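Local coordinates for fructooligosaccharide ABC transporter substrate-binding protein FusA (Streptococcus pneumoniae, PDB 5G5Y), which binds short- and long-chain fructooligosaccharides, preferring tetrasaccharides and larger, as the solute-binding component of the FusABC-MsmK ABC importer, at residues A[194-199]-A[410-415]; A[185-188]-A[192-195]; A[429-434]-A[479-484]. One frame throughout, in Å; residues are numbered along the deposited sequence.

Contact 1: A[194-199]-A[410-415]; sequences FKFLFA and EYYVPY
Phe-196 and Tyr-412 make this contact by themselves: they bury 43 and 37 Å² respectively, which accounts for the whole 80 Å² lost between 194-199 and 410-415. The far end of the phenylalanine does the touching, its CZ lying 3.4 Å from Tyr-412 CE1. Over one face of the Tyr-412 ring, toward its rim, lies Phe-196 CE1; Tyr-411 CB lies over the opposite face, also toward the rim. The ring planes meet at 58° with centroids 5.1 Å apart, so the pair is oblique. The two rings together span the distance between the CA atoms of Phe-196 and Tyr-412, 10.8 Å. Phe-196 reaches across with CG anti to its backbone N (chi1 177°), which sends the ring out from the 3-10 turn. Only apolar carbon atoms meet across the segments. The Phe-196 backbone N is held separately by the Asp-137 carboxylate. Both rings also rest on Val-135, in the loop before strand 138-142, and Tyr-412 packs on Val-284 of strand 282-284, so the contact joins the end of helix 399-412 to the loop following strand 181-183 beside the mixed sheet of strands 181-183, 264-269, 138-142 and 282-284.

Contact 2: A[185-188]-A[192-195]; sequences FISG and EDFK
Phe-185 and Phe-194 form the tight side of this contact, an edge-to-face (T-shaped) pair with planes at 76° and centroids 4.7 Å apart. Phe-194 CD2 stands over the centre of the Phe-185 ring, 3.4 Å above its plane. Both side chains place CG between the backbone N and the carbonyl carbon (chi1 51° and 59°), and the two lie side by side, pointing the same way. Next to them the backbones join where Ile-186 N donates to Glu-192 O at 2.8 Å.

Asp-193 supplies the polar half of the closure. Its OD1 accepts from Gly-188 N at 3.1 Å, approached from above the carboxylate plane, and also pairs with Arg-450. The other oxygen, OD2, closes an Asx turn with Lys-195 N and takes a salt bridge from Lys-195 NZ at 2.8 Å. These two donors reach OD2 from opposite faces of the carboxylate, which should restrict its rotation. Gly-188 adopts a backbone conformation in which a CB would press against the preceding carbonyl oxygen.

The more solvent-accessible side lies around Ile-186 and Glu-192, both partly exposed, where a water bridges Ile-186 O and Glu-192 N. Packing continues even here, with the CB atoms of Ile-186 and Glu-192 3.7 Å apart. The glutamate chain then bends away, its OE2 bonded to Thr-269, close to the substrate-binding Asn-191 and Trp-270. Around this turn, Phe-268 of strand 264-269 touches both phenylalanines, Tyr-255 of helix 252-260 packs on Ile-186 and Glu-192, and helix 429-455 meets Phe-194 and Lys-195 through Arg-450.

Contact 3: A[429-434]-A[479-484]; sequences QEDLDK and LAIKQK
Asp-431 OD2 is gripped from two places on one helix: Lys-484 NZ forms a salt bridge to it at 2.8 Å, and the hydroxyl of Tyr-485, the next residue along, is also hydrogen-bonded to it. The ammonium arrives on the syn side of the carboxylate, only 19° out of its plane, so this is a well-directed bond as well as a charge pair. Asp-431 and Lys-484 approach from opposite directions. The lysine leaves its helix with CG anti to the backbone N and bends at chi3 (77°), which brings NZ to the oxygen.

Lys-434, one turn after Asp-431, extends the pairing into a three-residue salt-bridge network, although the position of OD1, its partner, is less certain. The two ammonium nitrogens, Lys-434 NZ and Lys-484 NZ, stay 5.3 Å apart; the carboxylate between them probably offsets their like charges.

Ile-481 provides the apolar part and buries 64 Å², more than any other residue here. Its CD1 packs on the aliphatic chain of Lys-434, with Lys-434 CB and CD each 4.2 Å from Ile-481 CD1, and the two side chains cross at a slant. On the other branch, Ile-481 CG2 lies 4.2 Å from Asp-431 CG. Met-427, just before helix 429-455, also packs on Ile-481. The two lysines are exposed, while the carboxylate between them is buried beside Ile-481.

The segment axes pass 11.1 Å apart with their N-to-C directions at 138°, roughly antiparallel but strongly inclined. With just 170 Å² buried, this is a spaced helix-helix packing, bridged by long side chains, within the helical C-terminal part of the solute-binding protein.

From the N terminus, contact 2 comes first, closing a short turn within the loop between strands 181-183 and 210-212. Contact 1 starts on the stretch where contact 2 ends, sharing Phe-194 and Lys-195, and reaches 211 residues forward to the end of helix 399-412. Contact 3 opens only after contact 1 has closed, joining helices 429-455 and 475-492 across a 45-residue separation, and is in series with both. Contacts 1 and 2 lie about 14 Å apart between centres, while contact 3 is about 29 and 27 Å from them, centre to centre. Helix 429-455 links the regions: it begins in contact 3 and, further along, Arg-450 reaches contact 2.

Contact 1: A[194-199]-A[410-415]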
loop_
_atom_site.group_PDB
_atom_site.type_symbol
_atom_site.label_atom_id
_atom_site.label_comp_id
_atom_site.label_asym_id
_atom_site.label_seq_id
_atom_site.Cartn_x
_atom_site.Cartn_y
_atom_site.Cartn_z
ATOM N N PHE A 194 -9.503 0.009 -13.408
ATOM C CA PHE A 194 -9.547 1.193 -14.239
ATOM C C PHE A 194 -9.873 2.506 -13.510
ATOM O O PHE A 194 -9.895 3.555 -14.151
ATOM C CB PHE A 194 -10.555 1.026 -15.437
ATOM C CG PHE A 194 -11.971 0.734 -15.021
ATOM C CD1 PHE A 194 -12.795 1.727 -14.513
ATOM C CD2 PHE A 194 -12.467 -0.559 -15.077
ATOM C CE1 PHE A 194 -14.089 1.431 -14.096
ATOM C CE2 PHE A 194 -13.763 -0.844 -14.660
ATOM C CZ PHE A 194 -14.579 0.156 -14.192
ATOM N N LYS A 195 -10.182 2.456 -12.209
ATOM C CA LYS A 195 -10.803 3.603 -11.512
ATOM C C LYS A 195 -9.921 4.878 -11.533
ATOM O O LYS A 195 -10.449 6.001 -11.422
ATOM C CB LYS A 195 -11.281 3.244 -10.089
ATOM C CG LYS A 195 -10.149 2.980 -9.088
ATOM C CD LYS A 195 -10.631 2.846 -7.644
ATOM C CE LYS A 195 -11.710 1.782 -7.432
ATOM N NZ LYS A 195 -11.138 0.411 -7.600
ATOM N N PHE A 196 -8.605 4.725 -11.724
ATOM C CA PHE A 196 -7.716 5.868 -11.996
ATOM C C PHE A 196 -8.283 6.908 -13.005
ATOM O O PHE A 196 -8.110 8.144 -12.850
ATOM C CB PHE A 196 -6.333 5.351 -12.468
ATOM C CG PHE A 196 -5.388 6.436 -12.838
ATOM C CD1 PHE A 196 -4.719 7.157 -11.845
ATOM C CD2 PHE A 196 -5.230 6.795 -14.152
ATOM C CE1 PHE A 196 -3.872 8.202 -12.169
ATOM C CE2 PHE A 196 -4.387 7.854 -14.488
ATOM C CZ PHE A 196 -3.713 8.554 -13.490
ATOM N N LEU A 197 -8.982 6.430 -14.028
ATOM C CA LEU A 197 -9.474 7.324 -15.092
ATOM C C LEU A 197 -10.663 8.178 -14.648
ATOM O O LEU A 197 -10.978 9.163 -15.312
ATOM C CB LEU A 197 -9.890 6.541 -16.348
ATOM C CG LEU A 197 -8.743 5.896 -17.156
ATOM C CD1 LEU A 197 -9.290 5.259 -18.430
ATOM C CD2 LEU A 197 -7.637 6.890 -17.504
ATOM N N PHE A 198 -11.338 7.812 -13.561
ATOM C CA PHE A 198 -12.541 8.555 -13.144
ATOM C C PHE A 198 -12.279 10.025 -12.842
ATOM O O PHE A 198 -13.187 10.854 -13.018
ATOM C CB PHE A 198 -13.237 7.869 -11.953
ATOM C CG PHE A 198 -14.166 6.745 -12.375
ATOM C CD1 PHE A 198 -13.886 5.936 -13.497
ATOM C CD2 PHE A 198 -15.338 6.504 -11.672
ATOM C CE1 PHE A 198 -14.755 4.911 -13.880
ATOM C CE2 PHE A 198 -16.208 5.485 -12.047
ATOM C CZ PHE A 198 -15.916 4.684 -13.152
ATOM N N ALA A 199 -11.070 10.325 -12.377
ATOM C CA ALA A 199 -10.657 11.675 -12.026
ATOM C C ALA A 199 -10.644 12.637 -13.225
ATOM O O ALA A 199 -10.761 13.859 -13.040
ATOM C CB ALA A 199 -9.295 11.655 -11.329
ATOM N N GLU A 410 6.445 13.175 -12.252
ATOM C CA GLU A 410 6.386 13.704 -13.626
ATOM C C GLU A 410 4.942 13.768 -14.159
ATOM O O GLU A 410 4.535 14.805 -14.678
ATOM C CB GLU A 410 7.190 12.780 -14.552
ATOM C CG GLU A 410 7.159 13.101 -16.039
ATOM C CD GLU A 410 8.093 12.208 -16.883
ATOM O OE1 GLU A 410 8.695 11.225 -16.361
ATOM O OE2 GLU A 410 8.188 12.472 -18.101
ATOM N N TYR A 411 4.184 12.683 -13.988
ATOM C CA TYR A 411 2.864 12.560 -14.623
ATOM C C TYR A 411 1.676 12.973 -13.753
ATOM O O TYR A 411 0.683 13.473 -14.280
ATOM C CB TYR A 411 2.647 11.131 -15.109
ATOM C CG TYR A 411 3.521 10.799 -16.292
ATOM C CD1 TYR A 411 3.190 11.256 -17.576
ATOM C CD2 TYR A 411 4.697 10.053 -16.141
ATOM C CE1 TYR A 411 4.009 10.986 -18.671
ATOM C CE2 TYR A 411 5.516 9.769 -17.239
ATOM C CZ TYR A 411 5.155 10.207 -18.504
ATOM O OH TYR A 411 5.964 9.888 -19.622
ATOM N N TYR A 412 1.748 12.715 -12.451
ATOM C CA TYR A 412 0.528 12.759 -11.607
ATOM C C TYR A 412 0.483 13.872 -10.571
ATOM O O TYR A 412 -0.553 14.507 -10.368
ATOM C CB TYR A 412 0.316 11.444 -10.908
ATOM C CG TYR A 412 0.298 10.216 -11.755
ATOM C CD1 TYR A 412 -0.340 10.188 -12.994
ATOM C CD2 TYR A 412 0.901 9.057 -11.303
ATOM C CE1 TYR A 412 -0.346 9.059 -13.772
ATOM C CE2 TYR A 412 0.854 7.889 -12.048
ATOM C CZ TYR A 412 0.215 7.888 -13.275
ATOM O OH TYR A 412 0.198 6.733 -14.031
ATOM N N VAL A 413 1.592 14.096 -9.877
ATOM C CA VAL A 413 1.624 15.084 -8.825
ATOM C C VAL A 413 1.072 16.479 -9.195
ATOM O O VAL A 413 0.293 17.030 -8.419
ATOM C CB VAL A 413 3.006 15.144 -8.189
ATOM C CG1 VAL A 413 3.165 16.362 -7.269
ATOM C CG2 VAL A 413 3.232 13.846 -7.415
ATOM N N PRO A 414 1.385 17.002 -10.398
ATOM C CA PRO A 414 0.833 18.301 -10.777
ATOM C C PRO A 414 -0.701 18.395 -10.778
ATOM O O PRO A 414 -1.249 19.505 -10.644
ATOM C CB PRO A 414 1.389 18.529 -12.194
ATOM C CG PRO A 414 2.624 17.693 -12.270
ATOM C CD PRO A 414 2.318 16.484 -11.432
ATOM N N TYR A 415 -1.373 17.241 -10.880
ATOM C CA TYR A 415 -2.824 17.169 -10.978
ATOM C C TYR A 415 -3.508 16.672 -9.687
ATOM O O TYR A 415 -4.710 16.549 -9.693
ATOM C CB TYR A 415 -3.196 16.276 -12.141
ATOM C CG TYR A 415 -2.529 16.765 -13.387
ATOM C CD1 TYR A 415 -2.900 17.988 -13.938
ATOM C CD2 TYR A 415 -1.490 16.057 -13.969
ATOM C CE1 TYR A 415 -2.258 18.500 -15.031
ATOM C CE2 TYR A 415 -0.845 16.553 -15.105
ATOM C CZ TYR A 415 -1.231 17.775 -15.610
ATOM O OH TYR A 415 -0.640 18.261 -16.728
#

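Contact 2: A[185-188]-A[192-195]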
loop_
_atom_site.group_PDB
_atom_site.type_symbol
_atom_site.label_atom_id
_atom_site.label_comp_id
_atom_site.label_asym_id
_atom_site.label_seq_id
_atom_site.Cartn_x
_atom_site.Cartn_y
_atom_site.Cartn_z
ATOM N N PHE A 185 -8.199 -4.546 -17.897
ATOM C CA PHE A 185 -8.069 -4.320 -16.478
ATOM C C PHE A 185 -8.540 -5.554 -15.791
ATOM O O PHE A 185 -9.133 -6.462 -16.428
ATOM C CB PHE A 185 -8.919 -3.108 -16.061
ATOM C CG PHE A 185 -10.356 -3.181 -16.543
ATOM C CD1 PHE A 185 -11.326 -3.874 -15.814
ATOM C CD2 PHE A 185 -10.718 -2.570 -17.720
ATOM C CE1 PHE A 185 -12.665 -3.936 -16.275
ATOM C CE2 PHE A 185 -12.052 -2.617 -18.176
ATOM C CZ PHE A 185 -13.018 -3.301 -17.451
ATOM N N ILE A 186 -8.226 -5.636 -14.506
ATOM C CA ILE A 186 -8.840 -6.597 -13.592
ATOM C C ILE A 186 -9.751 -5.782 -12.693
ATOM O O ILE A 186 -9.297 -5.010 -11.854
ATOM C CB ILE A 186 -7.832 -7.417 -12.767
ATOM C CG1 ILE A 186 -6.815 -8.128 -13.688
ATOM C CG2 ILE A 186 -8.546 -8.448 -11.894
ATOM C CD1 ILE A 186 -5.771 -8.904 -12.948
ATOM N N SER A 187 -11.039 -5.997 -12.845
ATOM C CA SER A 187 -12.047 -5.196 -12.131
ATOM C C SER A 187 -12.122 -5.399 -10.616
ATOM O O SER A 187 -12.098 -6.517 -10.086
ATOM C CB SER A 187 -13.431 -5.428 -12.743
ATOM O OG SER A 187 -14.417 -4.584 -12.115
ATOM N N GLY A 188 -12.232 -4.281 -9.904
ATOM C CA GLY A 188 -12.478 -4.274 -8.488
ATOM C C GLY A 188 -11.436 -3.480 -7.723
ATOM O O GLY A 188 -10.965 -2.453 -8.207
ATOM N N GLU A 192 -4.830 -3.214 -10.736
ATOM C CA GLU A 192 -5.178 -3.496 -12.109
ATOM C C GLU A 192 -6.568 -2.991 -12.495
ATOM O O GLU A 192 -7.031 -3.230 -13.592
ATOM C CB GLU A 192 -5.018 -5.007 -12.385
ATOM C CG GLU A 192 -3.571 -5.496 -12.408
ATOM C CD GLU A 192 -2.887 -5.519 -11.071
ATOM O OE1 GLU A 192 -3.458 -6.039 -10.110
ATOM O OE2 GLU A 192 -1.771 -5.008 -10.943
ATOM N N ASP A 193 -7.220 -2.243 -11.619
ATOM C CA ASP A 193 -8.524 -1.682 -11.911
ATOM C C ASP A 193 -8.420 -0.378 -12.715
ATOM O O ASP A 193 -7.408 0.303 -12.633
ATOM C CB ASP A 193 -9.269 -1.398 -10.597
ATOM C CG ASP A 193 -10.725 -1.036 -10.832
ATOM O OD1 ASP A 193 -11.387 -1.811 -11.563
ATOM O OD2 ASP A 193 -11.211 0.044 -10.400
ATOM N N PHE A 194 -9.503 0.009 -13.408
ATOM C CA PHE A 194 -9.547 1.193 -14.239
ATOM C C PHE A 194 -9.873 2.506 -13.510
ATOM O O PHE A 194 -9.895 3.555 -14.151
ATOM C CB PHE A 194 -10.555 1.026 -15.437
ATOM C CG PHE A 194 -11.971 0.734 -15.021
ATOM C CD1 PHE A 194 -12.795 1.727 -14.513
ATOM C CD2 PHE A 194 -12.467 -0.559 -15.077
ATOM C CE1 PHE A 194 -14.089 1.431 -14.096
ATOM C CE2 PHE A 194 -13.763 -0.844 -14.660
ATOM C CZ PHE A 194 -14.579 0.156 -14.192
ATOM N N LYS A 195 -10.182 2.456 -12.209
ATOM C CA LYS A 195 -10.803 3.603 -11.512
ATOM C C LYS A 195 -9.921 4.878 -11.533
ATOM O O LYS A 195 -10.449 6.001 -11.422
ATOM C CB LYS A 195 -11.281 3.244 -10.089
ATOM C CG LYS A 195 -10.149 2.980 -9.088
ATOM C CD LYS A 195 -10.631 2.846 -7.644
ATOM C CE LYS A 195 -11.710 1.782 -7.432
ATOM N NZ LYS A 195 -11.138 0.411 -7.600
HETATM O O HOH W 1 -7.395 -4.884 -9.706
#

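Contact 3: A[429-434]-A[479-484]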
loop_
_atom_site.group_PDB
_atom_site.type_symbol
_atom_site.label_atom_id
_atom_site.label_comp_id
_atom_site.label_asym_id
_atom_site.label_seq_id
_atom_site.Cartn_x
_atom_site.Cartn_y
_atom_site.Cartn_z
ATOM N N GLN A 429 -13.406 0.149 19.220
ATOM C CA GLN A 429 -13.913 -1.180 18.840
ATOM C C GLN A 429 -15.310 -1.073 18.219
ATOM O O GLN A 429 -15.574 -1.665 17.186
ATOM C CB GLN A 429 -13.894 -2.142 20.060
ATOM C CG GLN A 429 -13.931 -3.632 19.707
ATOM C CD GLN A 429 -13.001 -4.498 20.590
ATOM O OE1 GLN A 429 -12.821 -4.248 21.791
ATOM N NE2 GLN A 429 -12.380 -5.506 19.972
ATOM N N GLU A 430 -16.183 -0.281 18.835
ATOM C CA GLU A 430 -17.542 -0.082 18.358
ATOM C C GLU A 430 -17.587 0.482 16.933
ATOM O O GLU A 430 -18.367 0.034 16.087
ATOM C CB GLU A 430 -18.272 0.880 19.288
ATOM C CG GLU A 430 -19.747 1.043 18.978
ATOM C CD GLU A 430 -20.390 2.218 19.710
ATOM O OE1 GLU A 430 -19.666 3.055 20.307
ATOM O OE2 GLU A 430 -21.637 2.306 19.673
ATOM N N ASP A 431 -16.775 1.490 16.698
ATOM C CA ASP A 431 -16.676 2.070 15.356
ATOM C C ASP A 431 -16.063 1.110 14.353
ATOM O O ASP A 431 -16.575 0.996 13.227
ATOM C CB ASP A 431 -15.974 3.424 15.377
ATOM C CG ASP A 431 -16.849 4.526 16.001
ATOM O OD1 ASP A 431 -18.091 4.409 15.953
ATOM O OD2 ASP A 431 -16.319 5.514 16.542
ATOM N N LEU A 432 -15.038 0.385 14.762
ATOM C CA LEU A 432 -14.423 -0.634 13.896
ATOM C C LEU A 432 -15.448 -1.635 13.401
ATOM O O LEU A 432 -15.535 -1.911 12.193
ATOM C CB LEU A 432 -13.257 -1.338 14.588
ATOM C CG LEU A 432 -11.948 -0.568 14.663
ATOM C CD1 LEU A 432 -10.993 -1.165 15.684
ATOM C CD2 LEU A 432 -11.291 -0.573 13.297
ATOM N N ASP A 433 -16.270 -2.134 14.327
ATOM C CA ASP A 433 -17.324 -3.088 13.996
ATOM C C ASP A 433 -18.423 -2.479 13.112
ATOM O O ASP A 433 -18.910 -3.131 12.216
ATOM C CB ASP A 433 -17.955 -3.682 15.270
ATOM C CG ASP A 433 -16.971 -4.538 16.084
ATOM O OD1 ASP A 433 -15.874 -4.940 15.587
ATOM O OD2 ASP A 433 -17.326 -4.810 17.247
ATOM N N LYS A 434 -18.829 -1.253 13.384
ATOM C CA LYS A 434 -19.823 -0.583 12.557
ATOM C C LYS A 434 -19.348 -0.390 11.117
ATOM O O LYS A 434 -20.104 -0.594 10.161
ATOM C CB LYS A 434 -20.143 0.798 13.117
ATOM C CG LYS A 434 -20.968 0.773 14.381
ATOM C CD LYS A 434 -21.551 2.135 14.745
ATOM C CE LYS A 434 -20.503 3.032 15.348
ATOM N NZ LYS A 434 -21.001 4.398 15.675
ATOM N N LEU A 479 -20.071 7.825 6.685
ATOM C CA LEU A 479 -19.439 9.131 6.481
ATOM C C LEU A 479 -19.314 9.962 7.722
ATOM O O LEU A 479 -18.283 10.617 7.906
ATOM C CB LEU A 479 -20.140 9.942 5.400
ATOM C CG LEU A 479 -19.868 9.425 3.987
ATOM C CD1 LEU A 479 -20.813 10.117 3.010
ATOM C CD2 LEU A 479 -18.408 9.693 3.601
ATOM N N ALA A 480 -20.328 9.909 8.595
ATOM C CA ALA A 480 -20.250 10.638 9.849
ATOM C C ALA A 480 -19.134 10.074 10.712
ATOM O O ALA A 480 -18.425 10.833 11.356
ATOM C CB ALA A 480 -21.585 10.627 10.619
ATOM N N ILE A 481 -18.989 8.755 10.750
ATOM C CA ILE A 481 -17.890 8.142 11.495
ATOM C C ILE A 481 -16.518 8.574 10.928
ATOM O O ILE A 481 -15.623 8.988 11.687
ATOM C CB ILE A 481 -17.984 6.617 11.545
ATOM C CG1 ILE A 481 -19.193 6.214 12.411
ATOM C CG2 ILE A 481 -16.680 6.037 12.087
ATOM C CD1 ILE A 481 -19.691 4.824 12.126
ATOM N N LYS A 482 -16.382 8.495 9.614
ATOM C CA LYS A 482 -15.128 8.862 8.957
ATOM C C LYS A 482 -14.792 10.329 9.209
ATOM O O LYS A 482 -13.629 10.694 9.501
ATOM C CB LYS A 482 -15.186 8.526 7.467
ATOM C CG LYS A 482 -15.217 7.021 7.135
ATOM C CD LYS A 482 -13.849 6.380 7.260
ATOM C CE LYS A 482 -13.873 4.875 6.993
ATOM N NZ LYS A 482 -12.485 4.325 6.980
ATOM N N GLN A 483 -15.806 11.190 9.124
ATOM C CA GLN A 483 -15.605 12.611 9.366
ATOM C C GLN A 483 -15.226 12.865 10.811
ATOM O O GLN A 483 -14.398 13.713 11.080
ATOM C CB GLN A 483 -16.876 13.423 9.004
ATOM C CG GLN A 483 -16.692 14.906 9.014
ATOM C CD GLN A 483 -15.818 15.385 7.878
ATOM O OE1 GLN A 483 -16.156 15.198 6.722
ATOM N NE2 GLN A 483 -14.720 16.063 8.204
ATOM N N LYS A 484 -15.849 12.150 11.753
ATOM C CA LYS A 484 -15.501 12.299 13.143
ATOM C C LYS A 484 -14.006 12.036 13.402
ATOM O O LYS A 484 -13.317 12.833 14.040
ATOM C CB LYS A 484 -16.384 11.384 14.003
ATOM C CG LYS A 484 -16.112 11.405 15.508
ATOM C CD LYS A 484 -17.043 10.435 16.242
ATOM C CE LYS A 484 -16.592 8.994 16.083
ATOM N NZ LYS A 484 -17.373 8.040 16.920
#